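Local coordinates for protein inactive dihydroorotase-like domain (Chaetomium thermophilum, PDB 5NNL) that is an inactive relative of the dihydroorotases, probably with the alpha/beta barrel fold of that family, at residues A[120-125]-A[147-152]; A[96-101]-A[126-131]; A[77-82]-A[102-107]. All blocks are in the same frame, centred on the assembly; numbering follows the deposited sequence.

In the fold
The three contacts follow neighbouring parallel strands, 73-79, 98-100, 128-130 and 151-153, in what is expected to be the alpha/beta barrel of this family. Contact 2 pairs the middle two strands. Contact 1 lies about 10 Å from it, centre to centre, where the chain enters strands 128-130 and 151-153; contact 3 lies about 11 Å from it, where the chain leaves strands 73-79 and 98-100. Contacts 1 and 3 are about 16 Å apart and come in series along the chain, contact 3 first, whereas contact 2 interlaces with both. Helix 111-121 connects the two strands of contact 2, so the three contacts sample both ends and the middle of one strand-helix-strand unit.

Contact 1 of 3, residues A[120-125]-A[147-152]; sequences DAWPKH and HNRRIH
Arg149 reaches across to the turn at Pro123 and Lys124, where two hydrogen bonds to carbonyl oxygens, one of them weak, and a bridging water join the segments. With CG between the backbone N and the carbonyl carbon (chi1 63°) and bends at chi2 and chi3, its chain carries the guanidinium over to that turn. NH1 gives the weak, bent bond to Pro123 O (3.1 Å, 122° at the hydrogen). A water accepts from Arg149 NH1 at 2.7 Å and donates to Trp122 O. Within its own segment, Arg149 NE meets a lone pair of Arg150 O at 2.7 Å, which helps to fix the flat group, and NH2 also reaches Lys126 O. In the other direction, Lys124 NZ donates at 3.1 Å to the carbonyl O of Asn148, the residue that ends the preceding helix in a Schellman motif.

Lys124 O makes a polar contact over one guanidinium face, 3.2 Å from Arg149 NH1 but at too poor an angle for a hydrogen bond. Packing proper brings Lys124 CG past Arg149 CB at 3.9 Å. The indole of Trp122, whose NE1 is held by Lys126 O, presents CD1 to NH1, the planes 38° apart.

Last, Asp120 OD1 approaches His147 CE1 at 3.2 Å, at the ring edge, while NE2 of His147 bonds to Glu116 OE1. With two acids so near, a protonated imidazole would probably be favoured, and the carbonyl oxygens round Arg149 would likewise stabilise its positive charge.

Contact 2 of 3, residues A[96-101]-A[126-131]; sequences GSLFIP and KPIITD
Leu98 O takes the shortest bond of the pair, from Ile129 N at 2.7 Å and nearly straight at 167°, and Ile128 CA adds a weaker CA-H...O contact at 3.4 Å. Ile129 O is used in the same way one step on, taking the N-H of Ile100 at 2.8 Å almost along the C=O axis, with Phe99 CA close beside. At the other end of the pair, Leu98 N donates to Pro127 O at 3.0 Å. Trp122 NE1 adds a weak bond to that same carbonyl.

This is parallel pairing, Leu98 opposite Ile128 and Phe99 opposite Ile129, and with helix 111-121 between the strands it forms one beta-alpha-beta unit, the repeat from which alpha/beta barrels are built. Strands 73-79 and 151-153 bond to the outer edges of the pair.

On the face that carries Leu98, Ile100 and Ile128, the tip of Ile100, CD1, touches the CG2 branch of Ile128 at 3.6 Å, and Val115 and Phe119 of the helix lie against Ile100. Phe99 and Ile129 occupy the other face, the ring carbon CD1 meeting the CG2 methyl of Ile129 at 4.0 Å. Further along the ring, Asp131 OD2 comes to its edge at CZ, with the carboxylate turned 63° from the ring plane. Where the regular pattern ends, Thr130 stands in with its side chain: OG1, anti to the backbone N (chi1 177°), donates to Ile100 O at 2.9 Å and also bonds with the N-H of Ala132.

Contact 3 of 3, residues A[77-82]-A[102-107]; sequences SITATS and FNHLSD
His104 turns one face of its ring to the methyl of Thr79, and the two side chains cross at about a right angle. Thr79 CG2 stands 4.0 Å from the centroid of the His104 ring, 27° off the normal, which makes a CH-pi contact displaced toward the rim, where CD2 of the ring is 3.7 Å from the methyl. In the threonine, chi1 of -41° sets OG1 beside the backbone N and leaves the methyl CG2 anti to it; with the hydroxyl bonded to Ile53 O, the methyl is the branch turned to the imidazole.

Thr81 arrives from another direction: its CG2 lies at the edge of the same ring, near the plane, 4.2 Å from His104 CD2, while OG1 bonds to Asn84. Between these two threonines, Ala80 O comes within 3.6 Å of His104 CB. The ring's rotation is set from its own segment, since ND1 of His104 donates to Asn103 OD1 at 3.1 Å with 167° at the hydrogen. That oxygen is in the imidazole plane, yet the N-H approaches from above the plane of the amide.

Leu105 runs beside the backbone instead, its CD2 methyl 3.8 Å from Thr81 C, and also touches Gln114 and Val115 of helix 111-121. Past it, Ser82 CB and Ser106 CB meet at 3.9 Å; Ser106 OG bonds onward to Asn108 N. No hydrogen bond crosses between the segments, so van der Waals packing carries the whole contact. Two neighbouring parallel strands have just ended here, 73-79 and 98-100, and their following loops lie against each other, an arrangement characteristic of the carboxy-terminal rim of an alpha/beta barrel.

Contact 1 of 3, residues A[120-125]-A[147-152]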
ATOM      1  N   ASP A 120      19.714   1.357  14.154  1.00 44.36           N
ATOM      2  CA  ASP A 120      21.139   1.683  14.139  1.00 44.28           C
ATOM      3  C   ASP A 120      21.803   1.363  12.802  1.00 46.18           C
ATOM      4  O   ASP A 120      22.739   2.062  12.398  1.00 46.43           O
ATOM      5  CB  ASP A 120      21.860   0.926  15.256  1.00 44.81           C
ATOM      6  CG  ASP A 120      21.362   1.304  16.635  1.00 47.15           C
ATOM      7  OD1 ASP A 120      20.922   2.458  16.814  1.00 50.97           O
ATOM      8  OD2 ASP A 120      21.413   0.448  17.540  1.00 49.95           O
ATOM      9  N   ALA A 121      21.346   0.318  12.110  1.00 44.30           N
ATOM     10  CA  ALA A 121      21.990  -0.166  10.894  1.00 40.99           C
ATOM     11  C   ALA A 121      21.376   0.391   9.614  1.00 43.44           C
ATOM     12  O   ALA A 121      21.996   0.283   8.550  1.00 44.05           O
ATOM     13  CB  ALA A 121      21.930  -1.695  10.852  1.00 42.21           C
ATOM     14  N   TRP A 122      20.187   0.984   9.686  1.00 43.51           N
ATOM     15  CA  TRP A 122      19.475   1.402   8.483  1.00 41.48           C
ATOM     16  C   TRP A 122      19.691   2.891   8.221  1.00 42.34           C
ATOM     17  O   TRP A 122      19.701   3.687   9.165  1.00 41.73           O
ATOM     18  CB  TRP A 122      17.980   1.111   8.632  1.00 44.13           C
ATOM     19  CG  TRP A 122      17.145   1.396   7.417  1.00 40.22           C
ATOM     20  CD1 TRP A 122      16.365   2.492   7.203  1.00 43.25           C
ATOM     21  CD2 TRP A 122      16.991   0.562   6.260  1.00 40.09           C
ATOM     22  NE1 TRP A 122      15.736   2.395   5.986  1.00 43.21           N
ATOM     23  CE2 TRP A 122      16.107   1.220   5.386  1.00 40.74           C
ATOM     24  CE3 TRP A 122      17.518  -0.676   5.881  1.00 44.26           C
ATOM     25  CZ2 TRP A 122      15.739   0.684   4.152  1.00 41.36           C
ATOM     26  CZ3 TRP A 122      17.151  -1.208   4.656  1.00 44.06           C
ATOM     27  CH2 TRP A 122      16.269  -0.528   3.807  1.00 40.97           C
ATOM     28  N   PRO A 123      19.882   3.315   6.968  1.00 42.90           N
ATOM     29  CA  PRO A 123      20.137   4.740   6.708  1.00 45.17           C
ATOM     30  C   PRO A 123      19.024   5.630   7.245  1.00 48.61           C
ATOM     31  O   PRO A 123      17.837   5.326   7.111  1.00 47.81           O
ATOM     32  CB  PRO A 123      20.228   4.809   5.179  1.00 45.76           C
ATOM     33  CG  PRO A 123      20.642   3.445   4.766  1.00 40.48           C
ATOM     34  CD  PRO A 123      19.998   2.504   5.742  1.00 41.85           C
ATOM     35  N   LYS A 124      19.426   6.758   7.839  1.00 49.91           N
ATOM     36  CA  LYS A 124      18.473   7.623   8.528  1.00 53.62           C
ATOM     37  C   LYS A 124      17.491   8.281   7.568  1.00 55.45           C
ATOM     38  O   LYS A 124      16.362   8.594   7.962  1.00 55.86           O
ATOM     39  CB  LYS A 124      19.215   8.697   9.324  1.00 58.24           C
ATOM     40  CG  LYS A 124      18.296   9.713   9.997  1.00 59.90           C
ATOM     41  CD  LYS A 124      19.003  10.456  11.129  1.00 64.38           C
ATOM     42  CE  LYS A 124      19.237  11.928  10.809  1.00 65.25           C
ATOM     43  NZ  LYS A 124      18.099  12.783  11.239  1.00 65.90           N
ATOM     44  N   HIS A 125      17.893   8.504   6.318  1.00 57.00           N
ATOM     45  CA  HIS A 125      17.043   9.163   5.336  1.00 58.14           C
ATOM     46  C   HIS A 125      16.370   8.183   4.383  1.00 53.04           C
ATOM     47  O   HIS A 125      15.824   8.606   3.361  1.00 55.31           O
ATOM     48  CB  HIS A 125      17.857  10.192   4.548  1.00 62.00           C
ATOM     49  CG  HIS A 125      18.171  11.433   5.326  1.00 67.60           C
ATOM     50  ND1 HIS A 125      17.429  11.834   6.417  1.00 68.61           N
ATOM     51  CD2 HIS A 125      19.146  12.360   5.173  1.00 72.64           C
ATOM     52  CE1 HIS A 125      17.931  12.956   6.900  1.00 70.65           C
ATOM     53  NE2 HIS A 125      18.975  13.296   6.165  1.00 73.54           N
ATOM     54  N   HIS A 147      15.877   8.586  17.816  1.00 45.33           N
ATOM     55  CA  HIS A 147      16.829   8.748  16.727  1.00 43.61           C
ATOM     56  C   HIS A 147      16.513   9.955  15.856  1.00 43.95           C
ATOM     57  O   HIS A 147      17.219  10.193  14.872  1.00 48.93           O
ATOM     58  CB  HIS A 147      16.866   7.484  15.867  1.00 42.85           C
ATOM     59  CG  HIS A 147      17.351   6.274  16.602  1.00 44.51           C
ATOM     60  ND1 HIS A 147      18.673   5.884  16.605  1.00 49.30           N
ATOM     61  CD2 HIS A 147      16.691   5.373  17.367  1.00 45.16           C
ATOM     62  CE1 HIS A 147      18.805   4.791  17.335  1.00 49.59           C
ATOM     63  NE2 HIS A 147      17.617   4.459  17.808  1.00 46.11           N
ATOM     64  N   ASN A 148      15.480  10.718  16.206  1.00 44.45           N
ATOM     65  CA  ASN A 148      15.064  11.895  15.447  1.00 50.09           C
ATOM     66  C   ASN A 148      15.023  11.601  13.949  1.00 49.00           C
ATOM     67  O   ASN A 148      15.636  12.293  13.134  1.00 50.79           O
ATOM     68  CB  ASN A 148      15.975  13.084  15.737  1.00 52.90           C
ATOM     69  CG  ASN A 148      15.434  14.375  15.158  1.00 52.56           C
ATOM     70  OD1 ASN A 148      14.237  14.648  15.223  1.00 53.26           O
ATOM     71  ND2 ASN A 148      16.311  15.162  14.568  1.00 53.64           N
ATOM     72  N   ARG A 149      14.287  10.554  13.588  1.00 46.05           N
ATOM     73  CA  ARG A 149      14.090  10.182  12.196  1.00 46.12           C
ATOM     74  C   ARG A 149      12.610   9.887  11.968  1.00 44.11           C
ATOM     75  O   ARG A 149      11.791   9.945  12.891  1.00 41.81           O
ATOM     76  CB  ARG A 149      14.976   8.989  11.811  1.00 45.75           C
ATOM     77  CG  ARG A 149      14.687   7.685  12.554  1.00 46.16           C
ATOM     78  CD  ARG A 149      14.856   6.503  11.621  1.00 42.27           C
ATOM     79  NE  ARG A 149      13.943   6.613  10.484  1.00 42.12           N
ATOM     80  CZ  ARG A 149      14.217   6.221   9.242  1.00 43.44           C
ATOM     81  NH1 ARG A 149      15.393   5.683   8.943  1.00 44.67           N
ATOM     82  NH2 ARG A 149      13.309   6.378   8.289  1.00 39.34           N
ATOM     83  N   ARG A 150      12.271   9.568  10.723  1.00 40.04           N
ATOM     84  CA  ARG A 150      10.887   9.394  10.309  1.00 41.73           C
ATOM     85  C   ARG A 150      10.435   7.954  10.514  1.00 36.86           C
ATOM     86  O   ARG A 150      11.232   7.016  10.452  1.00 36.40           O
ATOM     87  CB  ARG A 150      10.714   9.777   8.836  1.00 41.47           C
ATOM     88  CG  ARG A 150      11.219  11.169   8.484  1.00 43.85           C
ATOM     89  CD  ARG A 150      11.051  11.468   6.999  1.00 46.83           C
ATOM     90  NE  ARG A 150       9.643  11.557   6.609  1.00 54.46           N
ATOM     91  CZ  ARG A 150       9.069  12.598   6.006  1.00 55.90           C
ATOM     92  NH1 ARG A 150       9.764  13.683   5.685  1.00 58.19           N
ATOM     93  NH2 ARG A 150       7.777  12.550   5.711  1.00 51.16           N
ATOM     94  N   ILE A 151       9.136   7.791  10.757  1.00 34.68           N
ATOM     95  CA  ILE A 151       8.505   6.478  10.840  1.00 35.33           C
ATOM     96  C   ILE A 151       7.132   6.565  10.191  1.00 31.65           C
ATOM     97  O   ILE A 151       6.406   7.547  10.379  1.00 32.16           O
ATOM     98  CB  ILE A 151       8.388   5.986  12.299  1.00 32.77           C
ATOM     99  CG1 ILE A 151       7.798   4.576  12.355  1.00 34.03           C
ATOM    100  CG2 ILE A 151       7.538   6.936  13.114  1.00 36.55           C
ATOM    101  CD1 ILE A 151       8.718   3.498  11.826  1.00 34.89           C
ATOM    102  N   HIS A 152       6.774   5.534   9.428  1.00 30.84           N
ATOM    103  CA  HIS A 152       5.476   5.450   8.772  1.00 31.33           C
ATOM    104  C   HIS A 152       4.740   4.217   9.270  1.00 30.45           C
ATOM    105  O   HIS A 152       5.296   3.114   9.269  1.00 30.83           O
ATOM    106  CB  HIS A 152       5.616   5.387   7.249  1.00 32.84           C
ATOM    107  CG  HIS A 152       4.303   5.368   6.528  1.00 28.55           C
ATOM    108  ND1 HIS A 152       3.582   6.514   6.270  1.00 29.79           N
ATOM    109  CD2 HIS A 152       3.573   4.343   6.030  1.00 27.91           C
ATOM    110  CE1 HIS A 152       2.469   6.196   5.632  1.00 29.52           C
ATOM    111  NE2 HIS A 152       2.440   4.885   5.474  1.00 31.04           N
TER
HETATM  112  O   HOH W   1      17.459   4.635  10.298  1.00 45.90           O

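Contact 2 of 3, residues A[96-101]-A[126-131]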
ATOM      1  N   GLY A  96      13.637   0.433  -1.459  1.00 39.16           N
ATOM      2  CA  GLY A  96      13.209   1.791  -1.191  1.00 38.73           C
ATOM      3  C   GLY A  96      12.706   2.014   0.222  1.00 38.22           C
ATOM      4  O   GLY A  96      12.341   3.140   0.575  1.00 37.44           O
ATOM      5  N   SER A  97      12.681   0.965   1.042  1.00 37.00           N
ATOM      6  CA  SER A  97      12.106   1.089   2.376  1.00 34.63           C
ATOM      7  C   SER A  97      12.392  -0.168   3.185  1.00 35.43           C
ATOM      8  O   SER A  97      12.607  -1.250   2.632  1.00 32.92           O
ATOM      9  CB  SER A  97      10.598   1.312   2.306  1.00 31.70           C
ATOM     10  OG  SER A  97       9.962   0.141   1.828  1.00 31.87           O
ATOM     11  N   LEU A  98      12.350  -0.012   4.506  1.00 35.35           N
ATOM     12  CA  LEU A  98      12.461  -1.124   5.440  1.00 33.85           C
ATOM     13  C   LEU A  98      11.125  -1.342   6.134  1.00 31.54           C
ATOM     14  O   LEU A  98      10.563  -0.408   6.715  1.00 31.94           O
ATOM     15  CB  LEU A  98      13.549  -0.861   6.483  1.00 37.23           C
ATOM     16  CG  LEU A  98      13.623  -1.854   7.648  1.00 37.17           C
ATOM     17  CD1 LEU A  98      13.909  -3.250   7.126  1.00 34.05           C
ATOM     18  CD2 LEU A  98      14.680  -1.430   8.658  1.00 37.39           C
ATOM     19  N   PHE A  99      10.629  -2.574   6.081  1.00 30.72           N
ATOM     20  CA  PHE A  99       9.393  -2.953   6.748  1.00 33.98           C
ATOM     21  C   PHE A  99       9.712  -3.702   8.040  1.00 35.36           C
ATOM     22  O   PHE A  99      10.426  -4.710   8.015  1.00 33.36           O
ATOM     23  CB  PHE A  99       8.528  -3.819   5.832  1.00 33.26           C
ATOM     24  CG  PHE A  99       7.229  -4.246   6.452  1.00 33.48           C
ATOM     25  CD1 PHE A  99       6.293  -3.305   6.854  1.00 35.15           C
ATOM     26  CD2 PHE A  99       6.939  -5.587   6.627  1.00 34.79           C
ATOM     27  CE1 PHE A  99       5.094  -3.699   7.422  1.00 33.48           C
ATOM     28  CE2 PHE A  99       5.743  -5.985   7.195  1.00 37.55           C
ATOM     29  CZ  PHE A  99       4.821  -5.041   7.594  1.00 33.58           C
ATOM     30  N   ILE A 100       9.180  -3.211   9.146  1.00 34.73           N
ATOM     31  CA  ILE A 100       9.407  -3.802  10.466  1.00 33.80           C
ATOM     32  C   ILE A 100       8.079  -4.298  11.005  1.00 36.00           C
ATOM     33  O   ILE A 100       7.307  -3.537  11.595  1.00 32.46           O
ATOM     34  CB  ILE A 100      10.050  -2.792  11.433  1.00 34.10           C
ATOM     35  CG1 ILE A 100      11.354  -2.250  10.848  1.00 32.66           C
ATOM     36  CG2 ILE A 100      10.304  -3.467  12.779  1.00 34.91           C
ATOM     37  CD1 ILE A 100      12.053  -1.230  11.721  1.00 37.17           C
ATOM     38  N   PRO A 101       7.770  -5.583  10.843  1.00 36.71           N
ATOM     39  CA  PRO A 101       6.664  -6.181  11.585  1.00 37.62           C
ATOM     40  C   PRO A 101       7.161  -6.771  12.895  1.00 41.15           C
ATOM     41  O   PRO A 101       8.304  -7.212  13.017  1.00 41.61           O
ATOM     42  CB  PRO A 101       6.175  -7.275  10.630  1.00 40.88           C
ATOM     43  CG  PRO A 101       7.467  -7.760   9.975  1.00 42.34           C
ATOM     44  CD  PRO A 101       8.422  -6.569   9.957  1.00 39.13           C
ATOM     45  N   LYS A 126      16.398   6.887   4.693  1.00 49.14           N
ATOM     46  CA  LYS A 126      15.666   5.891   3.920  1.00 45.33           C
ATOM     47  C   LYS A 126      14.417   5.464   4.684  1.00 48.53           C
ATOM     48  O   LYS A 126      14.516   5.128   5.874  1.00 42.89           O
ATOM     49  CB  LYS A 126      16.553   4.682   3.641  1.00 45.69           C
ATOM     50  CG  LYS A 126      16.178   3.894   2.387  1.00 44.33           C
ATOM     51  CD  LYS A 126      17.405   3.298   1.698  1.00 43.20           C
ATOM     52  CE  LYS A 126      17.466   3.665   0.217  1.00 47.39           C
ATOM     53  NZ  LYS A 126      16.484   2.899  -0.603  1.00 45.47           N
ATOM     54  N   PRO A 127      13.235   5.464   4.065  1.00 46.25           N
ATOM     55  CA  PRO A 127      11.998   5.265   4.835  1.00 42.28           C
ATOM     56  C   PRO A 127      11.961   3.952   5.607  1.00 39.83           C
ATOM     57  O   PRO A 127      12.492   2.928   5.172  1.00 37.93           O
ATOM     58  CB  PRO A 127      10.906   5.299   3.761  1.00 38.58           C
ATOM     59  CG  PRO A 127      11.489   6.099   2.659  1.00 40.01           C
ATOM     60  CD  PRO A 127      12.951   5.772   2.652  1.00 44.60           C
ATOM     61  N   ILE A 128      11.300   4.002   6.766  1.00 33.61           N
ATOM     62  CA  ILE A 128      10.970   2.826   7.563  1.00 36.89           C
ATOM     63  C   ILE A 128       9.459   2.774   7.734  1.00 31.62           C
ATOM     64  O   ILE A 128       8.824   3.787   8.046  1.00 31.10           O
ATOM     65  CB  ILE A 128      11.667   2.843   8.941  1.00 36.62           C
ATOM     66  CG1 ILE A 128      13.187   2.784   8.761  1.00 38.31           C
ATOM     67  CG2 ILE A 128      11.180   1.672   9.804  1.00 35.31           C
ATOM     68  CD1 ILE A 128      13.983   2.886  10.058  1.00 40.48           C
ATOM     69  N   ILE A 129       8.890   1.586   7.550  1.00 32.69           N
ATOM     70  CA  ILE A 129       7.448   1.381   7.594  1.00 33.74           C
ATOM     71  C   ILE A 129       7.158   0.211   8.525  1.00 32.55           C
ATOM     72  O   ILE A 129       7.888  -0.784   8.531  1.00 32.59           O
ATOM     73  CB  ILE A 129       6.871   1.134   6.180  1.00 32.23           C
ATOM     74  CG1 ILE A 129       5.428   0.624   6.257  1.00 31.99           C
ATOM     75  CG2 ILE A 129       7.735   0.152   5.411  1.00 34.35           C
ATOM     76  CD1 ILE A 129       4.728   0.549   4.906  1.00 34.42           C
ATOM     77  N   THR A 130       6.096   0.338   9.319  1.00 31.48           N
ATOM     78  CA  THR A 130       5.724  -0.685  10.285  1.00 31.78           C
ATOM     79  C   THR A 130       4.212  -0.840  10.325  1.00 31.39           C
ATOM     80  O   THR A 130       3.467   0.098  10.035  1.00 30.36           O
ATOM     81  CB  THR A 130       6.231  -0.347  11.697  1.00 30.46           C
ATOM     82  OG1 THR A 130       5.779  -1.348  12.616  1.00 30.86           O
ATOM     83  CG2 THR A 130       5.730   1.025  12.147  1.00 31.67           C
ATOM     84  N   ASP A 131       3.767  -2.044  10.691  1.00 32.54           N
ATOM     85  CA  ASP A 131       2.364  -2.306  10.983  1.00 33.63           C
ATOM     86  C   ASP A 131       2.131  -2.537  12.474  1.00 33.94           C
ATOM     87  O   ASP A 131       1.130  -3.154  12.856  1.00 32.04           O
ATOM     88  CB  ASP A 131       1.861  -3.503  10.171  1.00 30.81           C
ATOM     89  CG  ASP A 131       2.592  -4.789  10.502  1.00 36.70           C
ATOM     90  OD1 ASP A 131       3.581  -4.744  11.265  1.00 34.93           O
ATOM     91  OD2 ASP A 131       2.173  -5.850   9.996  1.00 37.22           O
TER

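Contact 3 of 3, residues A[77-82]-A[102-107]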
ATOM      1  N   SER A  77      11.042  -3.680  -1.269  1.00 35.60           N
ATOM      2  CA  SER A  77      11.250  -3.385   0.137  1.00 34.05           C
ATOM      3  C   SER A  77      11.750  -4.662   0.791  1.00 35.72           C
ATOM      4  O   SER A  77      11.761  -5.730   0.173  1.00 36.27           O
ATOM      5  CB  SER A  77       9.962  -2.870   0.792  1.00 32.41           C
ATOM      6  OG  SER A  77      10.180  -2.442   2.127  1.00 35.07           O
ATOM      7  N   ILE A  78      12.166  -4.553   2.050  1.00 34.21           N
ATOM      8  CA  ILE A  78      12.754  -5.684   2.758  1.00 36.77           C
ATOM      9  C   ILE A  78      12.217  -5.737   4.182  1.00 34.89           C
ATOM     10  O   ILE A  78      12.031  -4.702   4.829  1.00 35.89           O
ATOM     11  CB  ILE A  78      14.293  -5.608   2.751  1.00 34.53           C
ATOM     12  CG1 ILE A  78      14.880  -6.864   3.386  1.00 38.36           C
ATOM     13  CG2 ILE A  78      14.783  -4.343   3.463  1.00 36.02           C
ATOM     14  CD1 ILE A  78      16.227  -7.263   2.786  1.00 40.79           C
ATOM     15  N   THR A  79      11.988  -6.957   4.667  1.00 35.89           N
ATOM     16  CA  THR A  79      11.417  -7.199   5.984  1.00 35.76           C
ATOM     17  C   THR A  79      12.503  -7.342   7.040  1.00 40.22           C
ATOM     18  O   THR A  79      13.516  -8.014   6.824  1.00 40.22           O
ATOM     19  CB  THR A  79      10.578  -8.477   5.971  1.00 38.19           C
ATOM     20  OG1 THR A  79       9.816  -8.536   4.763  1.00 39.77           O
ATOM     21  CG2 THR A  79       9.643  -8.527   7.163  1.00 40.60           C
ATOM     22  N   ALA A  80      12.269  -6.729   8.193  1.00 39.77           N
ATOM     23  CA  ALA A  80      13.164  -6.885   9.324  1.00 41.81           C
ATOM     24  C   ALA A  80      12.845  -8.172  10.074  1.00 43.99           C
ATOM     25  O   ALA A  80      11.696  -8.617  10.138  1.00 42.67           O
ATOM     26  CB  ALA A  80      13.049  -5.688  10.268  1.00 37.17           C
ATOM     27  N   THR A  81      13.887  -8.769  10.647  1.00 44.59           N
ATOM     28  CA  THR A  81      13.751  -9.946  11.494  1.00 43.78           C
ATOM     29  C   THR A  81      14.653  -9.745  12.703  1.00 44.14           C
ATOM     30  O   THR A  81      15.195  -8.656  12.923  1.00 41.07           O
ATOM     31  CB  THR A  81      14.089 -11.242  10.740  1.00 50.14           C
ATOM     32  OG1 THR A  81      15.497 -11.301  10.473  1.00 48.84           O
ATOM     33  CG2 THR A  81      13.313 -11.342   9.431  1.00 46.24           C
ATOM     34  N   SER A  82      14.817 -10.814  13.487  1.00 48.55           N
ATOM     35  CA  SER A  82      15.577 -10.733  14.731  1.00 48.68           C
ATOM     36  C   SER A  82      17.073 -10.561  14.473  1.00 50.36           C
ATOM     37  O   SER A  82      17.757  -9.845  15.215  1.00 50.82           O
ATOM     38  CB  SER A  82      15.324 -11.985  15.572  1.00 48.04           C
ATOM     39  OG  SER A  82      14.816 -13.050  14.789  1.00 52.81           O
ATOM     40  N   PHE A 102       6.282  -6.772  13.894  1.00 41.11           N
ATOM     41  CA  PHE A 102       6.667  -7.268  15.210  1.00 39.93           C
ATOM     42  C   PHE A 102       6.395  -8.756  15.401  1.00 44.10           C
ATOM     43  O   PHE A 102       6.888  -9.338  16.374  1.00 44.18           O
ATOM     44  CB  PHE A 102       5.953  -6.470  16.300  1.00 38.02           C
ATOM     45  CG  PHE A 102       6.682  -5.224  16.708  1.00 34.03           C
ATOM     46  CD1 PHE A 102       7.352  -5.167  17.916  1.00 35.97           C
ATOM     47  CD2 PHE A 102       6.708  -4.116  15.879  1.00 36.60           C
ATOM     48  CE1 PHE A 102       8.023  -4.028  18.299  1.00 34.81           C
ATOM     49  CE2 PHE A 102       7.381  -2.970  16.254  1.00 34.42           C
ATOM     50  CZ  PHE A 102       8.040  -2.925  17.467  1.00 35.41           C
ATOM     51  N   ASN A 103       5.640  -9.387  14.501  1.00 42.79           N
ATOM     52  CA  ASN A 103       5.418 -10.827  14.573  1.00 47.96           C
ATOM     53  C   ASN A 103       6.591 -11.630  14.022  1.00 51.03           C
ATOM     54  O   ASN A 103       6.649 -12.844  14.245  1.00 54.62           O
ATOM     55  CB  ASN A 103       4.130 -11.199  13.822  1.00 48.00           C
ATOM     56  CG  ASN A 103       4.165 -10.789  12.360  1.00 50.49           C
ATOM     57  OD1 ASN A 103       5.026 -10.018  11.946  1.00 50.77           O
ATOM     58  ND2 ASN A 103       3.222 -11.297  11.573  1.00 53.49           N
ATOM     59  N   HIS A 104       7.522 -10.987  13.313  1.00 52.35           N
ATOM     60  CA  HIS A 104       8.723 -11.656  12.825  1.00 55.63           C
ATOM     61  C   HIS A 104       9.812 -11.770  13.883  1.00 56.74           C
ATOM     62  O   HIS A 104      10.819 -12.444  13.638  1.00 55.43           O
ATOM     63  CB  HIS A 104       9.303 -10.909  11.617  1.00 53.52           C
ATOM     64  CG  HIS A 104       8.645 -11.246  10.314  1.00 54.88           C
ATOM     65  ND1 HIS A 104       7.282 -11.174  10.125  1.00 57.83           N
ATOM     66  CD2 HIS A 104       9.168 -11.646   9.131  1.00 57.70           C
ATOM     67  CE1 HIS A 104       6.993 -11.521   8.883  1.00 56.11           C
ATOM     68  NE2 HIS A 104       8.119 -11.812   8.259  1.00 56.83           N
ATOM     69  N   LEU A 105       9.642 -11.138  15.038  1.00 53.29           N
ATOM     70  CA  LEU A 105      10.732 -10.943  15.978  1.00 51.67           C
ATOM     71  C   LEU A 105      10.743 -12.027  17.048  1.00 53.97           C
ATOM     72  O   LEU A 105       9.731 -12.673  17.334  1.00 57.47           O
ATOM     73  CB  LEU A 105      10.633  -9.556  16.618  1.00 45.97           C
ATOM     74  CG  LEU A 105      10.540  -8.409  15.606  1.00 48.09           C
ATOM     75  CD1 LEU A 105      10.577  -7.062  16.306  1.00 41.98           C
ATOM     76  CD2 LEU A 105      11.646  -8.492  14.571  1.00 45.08           C
ATOM     77  N   SER A 106      11.919 -12.220  17.635  1.00 50.59           N
ATOM     78  CA  SER A 106      12.134 -13.277  18.609  1.00 52.20           C
ATOM     79  C   SER A 106      11.559 -12.902  19.971  1.00 54.81           C
ATOM     80  O   SER A 106      11.504 -11.727  20.348  1.00 51.92           O
ATOM     81  CB  SER A 106      13.630 -13.569  18.748  1.00 53.49           C
ATOM     82  OG  SER A 106      13.880 -14.479  19.803  1.00 56.35           O
ATOM     83  N   ASP A 107      11.129 -13.923  20.709  1.00 55.58           N
ATOM     84  CA  ASP A 107      10.703 -13.751  22.091  1.00 57.10           C
ATOM     85  C   ASP A 107      11.846 -13.927  23.080  1.00 54.86           C
ATOM     86  O   ASP A 107      11.648 -13.700  24.278  1.00 56.44           O
ATOM     87  CB  ASP A 107       9.582 -14.741  22.421  1.00 59.96           C
ATOM     88  CG  ASP A 107       8.486 -14.747  21.373  1.00 63.18           C
ATOM     89  OD1 ASP A 107       8.672 -15.396  20.321  1.00 66.32           O
ATOM     90  OD2 ASP A 107       7.446 -14.094  21.596  1.00 64.99           O
TER